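DNA polymerase II large subunit (Pyrococcus horikoshii, PDB 5BKH) carries an intein that excises itself by protein splicing, and is present here as that mini-intein, in an alternative domain-swapped form. Local coordinates at residues V27-L32 and F152-N157; L84-L89 and E144-P149; H101-Y106 and K114-V119. One frame throughout, in Å; residues are numbered along the deposited sequence.

Interaction 1: residues V27-L32 and F152-N157; sequences VTLKEL and FVFSLN
Leu29 and Phe154 come at each other from opposite directions and slide past, so that the end of the leucine meets the root of the phenylalanine. The CD2 methyl of Leu29 sits 3.5 Å from CB of Phe154, while the ring runs on in the other direction over the first turn of the helix. What that ring finds is mostly backbone: C of Leu29 lies over one of its faces, and CA of Lys30 approaches CZ obliquely, at 4.1 Å. The ring gets there because CG of Phe154 is set beside its own backbone N, anti to the carbonyl carbon (chi1 -68°). In the fold this is where helix 29-34, entered directly from strand 23-28, lies against strand 153-158 within the largely beta body of the intein splicing domain. With an alanine at Phe154, CB could still meet Leu29, but a gap would probably open beside the helix start and leave the Lys30 backbone without its aromatic neighbour. Further along, Leu32 and Leu156 meet methyl to methyl, CD2 of Leu32 being 4.2 Å from CD2 of Leu156. Ile16 and Ile72 touch both of these leucines and make the patch part of a wider apolar core. The CB of Ser155 points away from the helix, and its OG bonds to Asn8 O. Lys30 brings CB within 4.2 Å of CZ of Phe154, then leads its amino group off to a salt bridge with Glu34.

Interaction 2: residues L84-L89 and E144-P149; sequences LIRFEL and EFIEPP
Arg86 and Glu144 face each other as a hydrogen-bonded antiparallel pair: Arg86 N gives a 2.8 Å bond to Glu144 O, and Glu144 N returns one to Arg86 O. Their strands, 84-89 and 135-146, are neighbours in an antiparallel six-stranded sheet. Leu84 and Ile146 form the next such pair, with Ile85 and Phe145 between them on the reverse face, where CG1 of Ile85 lies over the Phe145 ring, 3.8 Å from its centroid, in a CH-pi contact. The side chain of Arg86 begins with CB, 3.5 Å from Glu144 O and 3.9 Å from CG1 of Ile146. With CG anti to the backbone N (chi1 -168°) the chain reaches out from the strand, and CD passes 4.2 Å from CG2 of Ile146. A bend about CG-CD then sets NE 4.3 Å from OE1 of Glu144, at the edge of the guanidinium but too far for a salt bridge. NH2 does form one, with OE1 of Glu88, and NH1 heads toward Glu96 in a long, weak ion pair. Past Ile146 the chain leaves the sheet for the other lobe, and CD of Pro148 packs 3.5 Å from CD1 of Leu84. Phe145 stacks on Phe145 of the second subunit, and Glu147 salt-bridges Arg115 of that subunit. Since the carboxylates of Glu88 and Glu144 stand only 4.4 Å apart, OE1 to OE1, the arginine beside both probably offsets their mutual repulsion.

Interaction 3: residues H101-Y106 and K114-V119; sequences HPVLVY and KRAFEV
Val103 and Lys114 are joined by two backbone bonds: Val103 N to Lys114 O, 2.8 Å and nearly straight (174° at the hydrogen), and Lys114 N to Val103 O, 2.9 Å. Beside this hydrogen-bonded pair, Pro102 has no N-H to offer, but its CA sends a C-H toward the same Lys114 O, at 3.4 Å. The ladder ends with Ala116 N bonded to His101 O. Above the backbone, CG2 of Val103 rests 3.8 Å from CB of Ala116; with CG1 anti to the backbone N (chi1 -174°), CG2 is left beside that N, on the Ala116 side. CB of Val103 lies 4.2 Å from CG2 of Val119. Val105 and Lys114 cross obliquely: CG2 of the valine touches CB and CD of the lysine, so the aliphatic chain lies against the branch before NZ goes to OD1 of Asn123. This is the hairpin of strands 102-107 and 110-115, whose second arm passes into a short 3-10 turn. Within that turn Glu118 N bonds Arg115 O at 2.7 Å and Val119 N bonds Ala116 O, which brings Val119 back over Val103. Phe87, from strand 84-89, packs on Val103, Ala116 and Val119 together, and Ile125 backs Val103 and Val105. Farther out, Arg115 is gripped by Asp100 through NE and by Glu147 of the second subunit through NH2, with CB of Phe117 over the guanidinium. His101, which fits the end of the TxxH motif of intein splicing domains, meets His173 of a third subunit edge to face. Backbone bonding thus fixes the register and aliphatic groups pack against Phe87, while the arginine's charge is probably balanced by Asp100 in its own chain and Glu147 of the second subunit.

Interaction 1 belongs to one lobe of the elongated chain, interactions 2 and 3 to the other, where both sit in the same six-stranded sheet with centres 14 Å apart. Interactions 1 and 3 are buried; interaction 2 is a surface contact near the junction of the lobes. Helix packs on strand through apolar groups in the first, whereas the other two are antiparallel ladders built on main-chain bonds. In interaction 2 charges face one another across the strands; in interaction 3 those of Lys114 and Arg115 go to partners elsewhere. Ile85 CD1 and the Phe87 ring reach Ala116 O, joining interactions 2 and 3, and Phe152 touches Glu147, tying interaction 1 to interaction 2. The second subunit reaches interactions 2 and 3 alike.

Interaction 1: residues V27-L32 and F152-N157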
loop_
_atom_site.group_PDB
_atom_site.type_symbol
_atom_site.label_atom_id
_atom_site.label_comp_id
_atom_site.label_asym_id
_atom_site.label_seq_id
_atom_site.Cartn_x
_atom_site.Cartn_y
_atom_site.Cartn_z
ATOM N N VAL A 27 25.547 18.686 15.271
ATOM C CA VAL A 27 25.927 18.304 13.919
ATOM C C VAL A 27 24.721 17.700 13.216
ATOM O O VAL A 27 23.875 17.039 13.830
ATOM C CB VAL A 27 27.118 17.319 13.899
ATOM C CG1 VAL A 27 28.309 17.911 14.634
ATOM C CG2 VAL A 27 26.725 15.978 14.491
ATOM N N THR A 28 24.635 17.961 11.918
ATOM C CA THR A 28 23.619 17.341 11.084
ATOM C C THR A 28 23.943 15.859 10.895
ATOM O O THR A 28 25.105 15.448 10.931
ATOM C CB THR A 28 23.530 18.086 9.744
ATOM O OG1 THR A 28 22.221 18.644 9.586
ATOM C CG2 THR A 28 23.845 17.193 8.567
ATOM N N LEU A 29 22.893 15.045 10.730
ATOM C CA LEU A 29 23.103 13.602 10.641
ATOM C C LEU A 29 23.892 13.223 9.395
ATOM O O LEU A 29 24.629 12.231 9.409
ATOM C CB LEU A 29 21.770 12.857 10.674
ATOM C CG LEU A 29 21.840 11.695 11.670
ATOM C CD1 LEU A 29 22.093 12.226 13.070
ATOM C CD2 LEU A 29 20.596 10.864 11.659
ATOM N N LYS A 30 23.757 13.996 8.315
ATOM C CA LYS A 30 24.623 13.810 7.155
ATOM C C LYS A 30 26.082 14.074 7.514
ATOM O O LYS A 30 26.978 13.320 7.112
ATOM C CB LYS A 30 24.161 14.723 6.017
ATOM C CG LYS A 30 25.094 14.795 4.824
ATOM C CD LYS A 30 24.359 15.348 3.610
ATOM C CE LYS A 30 25.157 15.146 2.332
ATOM N NZ LYS A 30 26.549 15.661 2.462
ATOM N N GLU A 31 26.340 15.136 8.283
ATOM C CA GLU A 31 27.692 15.380 8.775
ATOM C C GLU A 31 28.151 14.256 9.692
ATOM O O GLU A 31 29.305 13.824 9.625
ATOM C CB GLU A 31 27.762 16.718 9.508
ATOM C CG GLU A 31 27.310 17.910 8.687
ATOM C CD GLU A 31 27.490 19.226 9.418
ATOM O OE1 GLU A 31 28.617 19.506 9.877
ATOM O OE2 GLU A 31 26.505 19.984 9.535
ATOM N N LEU A 32 27.260 13.773 10.560
ATOM C CA LEU A 32 27.636 12.692 11.463
ATOM C C LEU A 32 28.031 11.445 10.681
ATOM O O LEU A 32 28.978 10.740 11.053
ATOM C CB LEU A 32 26.486 12.393 12.421
ATOM C CG LEU A 32 26.709 11.225 13.381
ATOM C CD1 LEU A 32 27.971 11.454 14.195
ATOM C CD2 LEU A 32 25.503 11.032 14.286
ATOM N N PHE A 152 17.155 10.947 1.390
ATOM C CA PHE A 152 17.880 9.938 2.142
ATOM C C PHE A 152 17.384 9.874 3.581
ATOM O O PHE A 152 16.969 10.877 4.167
ATOM C CB PHE A 152 19.380 10.226 2.115
ATOM C CG PHE A 152 20.030 9.888 0.809
ATOM C CD1 PHE A 152 20.025 10.797 -0.235
ATOM C CD2 PHE A 152 20.634 8.658 0.618
ATOM C CE1 PHE A 152 20.619 10.487 -1.442
ATOM C CE2 PHE A 152 21.229 8.343 -0.589
ATOM C CZ PHE A 152 21.221 9.258 -1.619
ATOM N N VAL A 153 17.429 8.672 4.145
ATOM C CA VAL A 153 16.976 8.407 5.502
ATOM C C VAL A 153 18.162 7.871 6.288
ATOM O O VAL A 153 18.757 6.856 5.908
ATOM C CB VAL A 153 15.803 7.415 5.527
ATOM C CG1 VAL A 153 15.640 6.822 6.912
ATOM C CG2 VAL A 153 14.528 8.110 5.089
ATOM N N PHE A 154 18.502 8.548 7.376
ATOM C CA PHE A 154 19.630 8.166 8.209
ATOM C C PHE A 154 19.147 7.508 9.496
ATOM O O PHE A 154 18.017 7.710 9.947
ATOM C CB PHE A 154 20.497 9.384 8.530
ATOM C CG PHE A 154 21.216 9.946 7.338
ATOM C CD1 PHE A 154 20.573 10.803 6.461
ATOM C CD2 PHE A 154 22.537 9.614 7.091
ATOM C CE1 PHE A 154 21.234 11.318 5.358
ATOM C CE2 PHE A 154 23.201 10.127 5.993
ATOM C CZ PHE A 154 22.548 10.980 5.127
ATOM N N SER A 155 20.026 6.701 10.078
ATOM C CA SER A 155 19.750 6.021 11.331
ATOM C C SER A 155 21.000 6.067 12.193
ATOM O O SER A 155 22.118 6.221 11.696
ATOM C CB SER A 155 19.316 4.566 11.111
ATOM O OG SER A 155 18.101 4.498 10.390
ATOM N N LEU A 156 20.797 5.932 13.499
ATOM C CA LEU A 156 21.886 5.962 14.463
ATOM C C LEU A 156 21.705 4.794 15.416
ATOM O O LEU A 156 20.657 4.667 16.055
ATOM C CB LEU A 156 21.909 7.292 15.225
ATOM C CG LEU A 156 22.743 7.438 16.504
ATOM C CD1 LEU A 156 24.098 6.753 16.394
ATOM C CD2 LEU A 156 22.916 8.906 16.862
ATOM N N ASN A 157 22.718 3.942 15.503
ATOM C CA ASN A 157 22.761 2.877 16.494
ATOM C C ASN A 157 23.721 3.315 17.591
ATOM O O ASN A 157 24.922 3.484 17.348
ATOM C CB ASN A 157 23.189 1.553 15.867
ATOM C CG ASN A 157 22.071 0.899 15.083
ATOM O OD1 ASN A 157 20.890 1.114 15.366
ATOM N ND2 ASN A 157 22.435 0.087 14.094
#

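Interaction 2: residues L84-L89 and E144-P149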
loop_
_atom_site.group_PDB
_atom_site.type_symbol
_atom_site.label_atom_id
_atom_site.label_comp_id
_atom_site.label_asym_id
_atom_site.label_seq_id
_atom_site.Cartn_x
_atom_site.Cartn_y
_atom_site.Cartn_z
ATOM N N LEU A 84 15.399 10.412 -9.552
ATOM C CA LEU A 84 14.961 11.331 -10.588
ATOM C C LEU A 84 15.940 11.328 -11.751
ATOM O O LEU A 84 17.072 10.849 -11.648
ATOM C CB LEU A 84 14.821 12.759 -10.056
ATOM C CG LEU A 84 13.813 12.974 -8.938
ATOM C CD1 LEU A 84 14.553 13.259 -7.659
ATOM C CD2 LEU A 84 12.874 14.110 -9.291
ATOM N N ILE A 85 15.480 11.881 -12.865
ATOM C CA ILE A 85 16.305 12.096 -14.038
ATOM C C ILE A 85 16.683 13.570 -14.071
ATOM O O ILE A 85 15.824 14.446 -13.893
ATOM C CB ILE A 85 15.566 11.680 -15.319
ATOM C CG1 ILE A 85 15.763 10.194 -15.589
ATOM C CG2 ILE A 85 16.114 12.434 -16.501
ATOM C CD1 ILE A 85 14.977 9.695 -16.781
ATOM N N ARG A 86 17.967 13.843 -14.288
ATOM C CA ARG A 86 18.520 15.189 -14.342
ATOM C C ARG A 86 19.050 15.439 -15.747
ATOM O O ARG A 86 19.946 14.723 -16.215
ATOM C CB ARG A 86 19.638 15.361 -13.315
ATOM C CG ARG A 86 20.069 16.802 -13.108
ATOM C CD ARG A 86 20.850 16.962 -11.818
ATOM N NE ARG A 86 22.111 17.660 -12.033
ATOM C CZ ARG A 86 22.236 18.980 -12.103
ATOM N NH1 ARG A 86 21.193 19.782 -11.958
ATOM N NH2 ARG A 86 23.437 19.507 -12.318
ATOM N N PHE A 87 18.482 16.442 -16.411
ATOM C CA PHE A 87 18.917 16.903 -17.720
ATOM C C PHE A 87 19.750 18.164 -17.521
ATOM O O PHE A 87 19.231 19.200 -17.082
ATOM C CB PHE A 87 17.721 17.195 -18.623
ATOM C CG PHE A 87 16.825 16.017 -18.862
ATOM C CD1 PHE A 87 17.249 14.951 -19.636
ATOM C CD2 PHE A 87 15.539 15.991 -18.339
ATOM C CE1 PHE A 87 16.416 13.870 -19.868
ATOM C CE2 PHE A 87 14.703 14.916 -18.570
ATOM C CZ PHE A 87 15.143 13.854 -19.342
ATOM N N GLU A 88 21.040 18.072 -17.824
ATOM C CA GLU A 88 21.900 19.242 -17.924
ATOM C C GLU A 88 21.835 19.719 -19.367
ATOM O O GLU A 88 22.256 19.001 -20.286
ATOM C CB GLU A 88 23.326 18.906 -17.500
ATOM C CG GLU A 88 23.721 19.520 -16.165
ATOM C CD GLU A 88 24.857 18.776 -15.492
ATOM O OE1 GLU A 88 24.823 18.644 -14.250
ATOM O OE2 GLU A 88 25.781 18.325 -16.203
ATOM N N LEU A 89 21.280 20.913 -19.559
ATOM C CA LEU A 89 21.041 21.508 -20.864
ATOM C C LEU A 89 22.052 22.616 -21.141
ATOM O O LEU A 89 22.755 23.094 -20.246
ATOM C CB LEU A 89 19.616 22.067 -20.940
ATOM C CG LEU A 89 18.504 21.230 -20.306
ATOM C CD1 LEU A 89 17.315 22.107 -19.953
ATOM C CD2 LEU A 89 18.087 20.147 -21.270
ATOM N N GLU A 144 21.635 12.323 -16.116
ATOM C CA GLU A 144 22.095 11.681 -14.892
ATOM C C GLU A 144 20.907 11.165 -14.098
ATOM O O GLU A 144 19.946 11.900 -13.866
ATOM C CB GLU A 144 22.897 12.660 -14.026
ATOM C CG GLU A 144 24.325 12.237 -13.742
ATOM C CD GLU A 144 25.061 13.240 -12.875
ATOM O OE1 GLU A 144 24.802 14.454 -13.014
ATOM O OE2 GLU A 144 25.897 12.813 -12.052
ATOM N N PHE A 145 20.978 9.917 -13.658
ATOM C CA PHE A 145 20.002 9.391 -12.710
ATOM C C PHE A 145 20.496 9.739 -11.310
ATOM O O PHE A 145 21.522 9.219 -10.861
ATOM C CB PHE A 145 19.818 7.890 -12.900
ATOM C CG PHE A 145 18.888 7.540 -14.025
ATOM C CD1 PHE A 145 19.323 7.591 -15.341
ATOM C CD2 PHE A 145 17.578 7.170 -13.772
ATOM C CE1 PHE A 145 18.470 7.277 -16.383
ATOM C CE2 PHE A 145 16.720 6.851 -14.810
ATOM C CZ PHE A 145 17.168 6.904 -16.118
ATOM N N ILE A 146 19.781 10.636 -10.632
ATOM C CA ILE A 146 20.259 11.226 -9.389
ATOM C C ILE A 146 19.301 10.900 -8.250
ATOM O O ILE A 146 18.095 10.706 -8.444
ATOM C CB ILE A 146 20.453 12.754 -9.516
ATOM C CG1 ILE A 146 19.175 13.434 -10.012
ATOM C CG2 ILE A 146 21.614 13.074 -10.442
ATOM C CD1 ILE A 146 18.316 14.015 -8.905
ATOM N N GLU A 147 19.863 10.847 -7.045
ATOM C CA GLU A 147 19.097 10.665 -5.822
ATOM C C GLU A 147 19.187 11.940 -5.001
ATOM O O GLU A 147 20.285 12.308 -4.557
ATOM C CB GLU A 147 19.624 9.477 -5.021
ATOM C CG GLU A 147 19.493 8.153 -5.735
ATOM C CD GLU A 147 20.215 7.038 -5.013
ATOM O OE1 GLU A 147 21.331 7.280 -4.509
ATOM O OE2 GLU A 147 19.669 5.919 -4.954
ATOM N N PRO A 148 18.086 12.647 -4.781
ATOM C CA PRO A 148 18.151 13.916 -4.050
ATOM C C PRO A 148 18.550 13.683 -2.605
ATOM O O PRO A 148 17.975 12.814 -1.932
ATOM C CB PRO A 148 16.717 14.458 -4.164
ATOM C CG PRO A 148 15.874 13.245 -4.342
ATOM C CD PRO A 148 16.704 12.267 -5.126
ATOM N N PRO A 149 19.562 14.404 -2.110
ATOM C CA PRO A 149 19.927 14.297 -0.691
ATOM C C PRO A 149 18.751 14.392 0.260
ATOM O O PRO A 149 18.771 13.750 1.317
ATOM C CB PRO A 149 20.887 15.478 -0.512
ATOM C CG PRO A 149 21.374 15.838 -1.914
ATOM C CD PRO A 149 20.667 14.960 -2.902
#

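Interaction 3: residues H101-Y106 and K114-V119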
loop_
_atom_site.group_PDB
_atom_site.type_symbol
_atom_site.label_atom_id
_atom_site.label_comp_id
_atom_site.label_asym_id
_atom_site.label_seq_id
_atom_site.Cartn_x
_atom_site.Cartn_y
_atom_site.Cartn_z
ATOM N N HIS A 101 7.602 11.694 -16.231
ATOM C CA HIS A 101 7.062 13.017 -16.507
ATOM C C HIS A 101 7.320 13.397 -17.966
ATOM O O HIS A 101 8.391 13.104 -18.505
ATOM C CB HIS A 101 7.693 14.044 -15.566
ATOM C CG HIS A 101 7.211 15.446 -15.775
ATOM N ND1 HIS A 101 6.091 15.950 -15.148
ATOM C CD2 HIS A 101 7.707 16.458 -16.526
ATOM C CE1 HIS A 101 5.913 17.208 -15.512
ATOM N NE2 HIS A 101 6.880 17.541 -16.347
ATOM N N PRO A 102 6.361 14.040 -18.632
ATOM C CA PRO A 102 6.556 14.403 -20.044
ATOM C C PRO A 102 7.400 15.666 -20.187
ATOM O O PRO A 102 7.178 16.666 -19.501
ATOM C CB PRO A 102 5.126 14.623 -20.553
ATOM C CG PRO A 102 4.374 15.070 -19.335
ATOM C CD PRO A 102 5.004 14.366 -18.155
ATOM N N VAL A 103 8.368 15.612 -21.098
ATOM C CA VAL A 103 9.271 16.712 -21.403
ATOM C C VAL A 103 8.939 17.225 -22.796
ATOM O O VAL A 103 8.765 16.432 -23.732
ATOM C CB VAL A 103 10.739 16.264 -21.319
ATOM C CG1 VAL A 103 11.659 17.441 -21.502
ATOM C CG2 VAL A 103 11.012 15.577 -19.988
ATOM N N LEU A 104 8.830 18.541 -22.930
ATOM C CA LEU A 104 8.588 19.145 -24.233
ATOM C C LEU A 104 9.855 19.088 -25.072
ATOM O O LEU A 104 10.872 19.693 -24.718
ATOM C CB LEU A 104 8.122 20.588 -24.083
ATOM C CG LEU A 104 6.746 20.879 -24.674
ATOM C CD1 LEU A 104 6.716 22.322 -25.109
ATOM C CD2 LEU A 104 6.395 19.946 -25.836
ATOM N N VAL A 105 9.785 18.380 -26.194
ATOM C CA VAL A 105 10.926 18.128 -27.056
ATOM C C VAL A 105 10.605 18.675 -28.438
ATOM O O VAL A 105 9.447 18.656 -28.868
ATOM C CB VAL A 105 11.249 16.617 -27.100
ATOM C CG1 VAL A 105 11.918 16.221 -28.407
ATOM C CG2 VAL A 105 12.124 16.244 -25.920
ATOM N N TYR A 106 11.618 19.209 -29.113
ATOM C CA TYR A 106 11.501 19.614 -30.507
ATOM C C TYR A 106 12.187 18.565 -31.370
ATOM O O TYR A 106 13.401 18.366 -31.266
ATOM C CB TYR A 106 12.123 20.990 -30.737
ATOM C CG TYR A 106 11.809 21.595 -32.086
ATOM C CD1 TYR A 106 10.606 22.253 -32.309
ATOM C CD2 TYR A 106 12.722 21.515 -33.139
ATOM C CE1 TYR A 106 10.314 22.812 -33.540
ATOM C CE2 TYR A 106 12.438 22.072 -34.374
ATOM C CZ TYR A 106 11.235 22.720 -34.567
ATOM O OH TYR A 106 10.945 23.279 -35.788
ATOM N N LYS A 114 7.486 13.982 -24.711
ATOM C CA LYS A 114 8.299 12.780 -24.685
ATOM C C LYS A 114 8.471 12.340 -23.242
ATOM O O LYS A 114 8.744 13.159 -22.368
ATOM C CB LYS A 114 9.672 13.034 -25.331
ATOM C CG LYS A 114 10.212 11.885 -26.166
ATOM C CD LYS A 114 11.444 12.317 -26.952
ATOM C CE LYS A 114 12.539 11.261 -26.917
ATOM N NZ LYS A 114 13.432 11.327 -28.113
ATOM N N ARG A 115 8.296 11.051 -22.989
ATOM C CA ARG A 115 8.580 10.524 -21.664
ATOM C C ARG A 115 10.036 10.800 -21.298
ATOM O O ARG A 115 10.952 10.475 -22.060
ATOM C CB ARG A 115 8.289 9.029 -21.643
ATOM C CG ARG A 115 8.390 8.370 -20.299
ATOM C CD ARG A 115 7.777 6.976 -20.382
ATOM N NE ARG A 115 8.028 6.209 -19.170
ATOM C CZ ARG A 115 8.722 5.082 -19.131
ATOM N NH1 ARG A 115 9.221 4.538 -20.233
ATOM N NH2 ARG A 115 8.921 4.489 -17.958
ATOM N N ALA A 116 10.240 11.424 -20.134
ATOM C CA ALA A 116 11.587 11.778 -19.690
ATOM C C ALA A 116 12.550 10.606 -19.812
ATOM O O ALA A 116 13.722 10.785 -20.164
ATOM C CB ALA A 116 11.545 12.274 -18.245
ATOM N N PHE A 117 12.066 9.395 -19.537
ATOM C CA PHE A 117 12.902 8.206 -19.642
ATOM C C PHE A 117 13.456 8.024 -21.050
ATOM O O PHE A 117 14.530 7.437 -21.222
ATOM C CB PHE A 117 12.092 6.976 -19.220
ATOM C CG PHE A 117 12.911 5.727 -19.071
ATOM C CD1 PHE A 117 13.770 5.571 -17.994
ATOM C CD2 PHE A 117 12.811 4.704 -19.998
ATOM C CE1 PHE A 117 14.521 4.424 -17.848
ATOM C CE2 PHE A 117 13.560 3.549 -19.859
ATOM C CZ PHE A 117 14.416 3.408 -18.781
ATOM N N GLU A 118 12.748 8.519 -22.066
ATOM C CA GLU A 118 13.158 8.329 -23.452
ATOM C C GLU A 118 14.032 9.455 -23.988
ATOM O O GLU A 118 14.560 9.326 -25.097
ATOM C CB GLU A 118 11.929 8.182 -24.360
ATOM C CG GLU A 118 10.994 7.046 -23.973
ATOM C CD GLU A 118 11.545 5.674 -24.321
ATOM O OE1 GLU A 118 12.523 5.595 -25.095
ATOM O OE2 GLU A 118 10.997 4.673 -23.813
ATOM N N VAL A 119 14.196 10.553 -23.246
ATOM C CA VAL A 119 15.018 11.656 -23.726
ATOM C C VAL A 119 16.473 11.210 -23.794
ATOM O O VAL A 119 16.957 10.468 -22.927
ATOM C CB VAL A 119 14.840 12.890 -22.823
ATOM C CG1 VAL A 119 15.686 14.051 -23.312
ATOM C CG2 VAL A 119 13.375 13.303 -22.770
#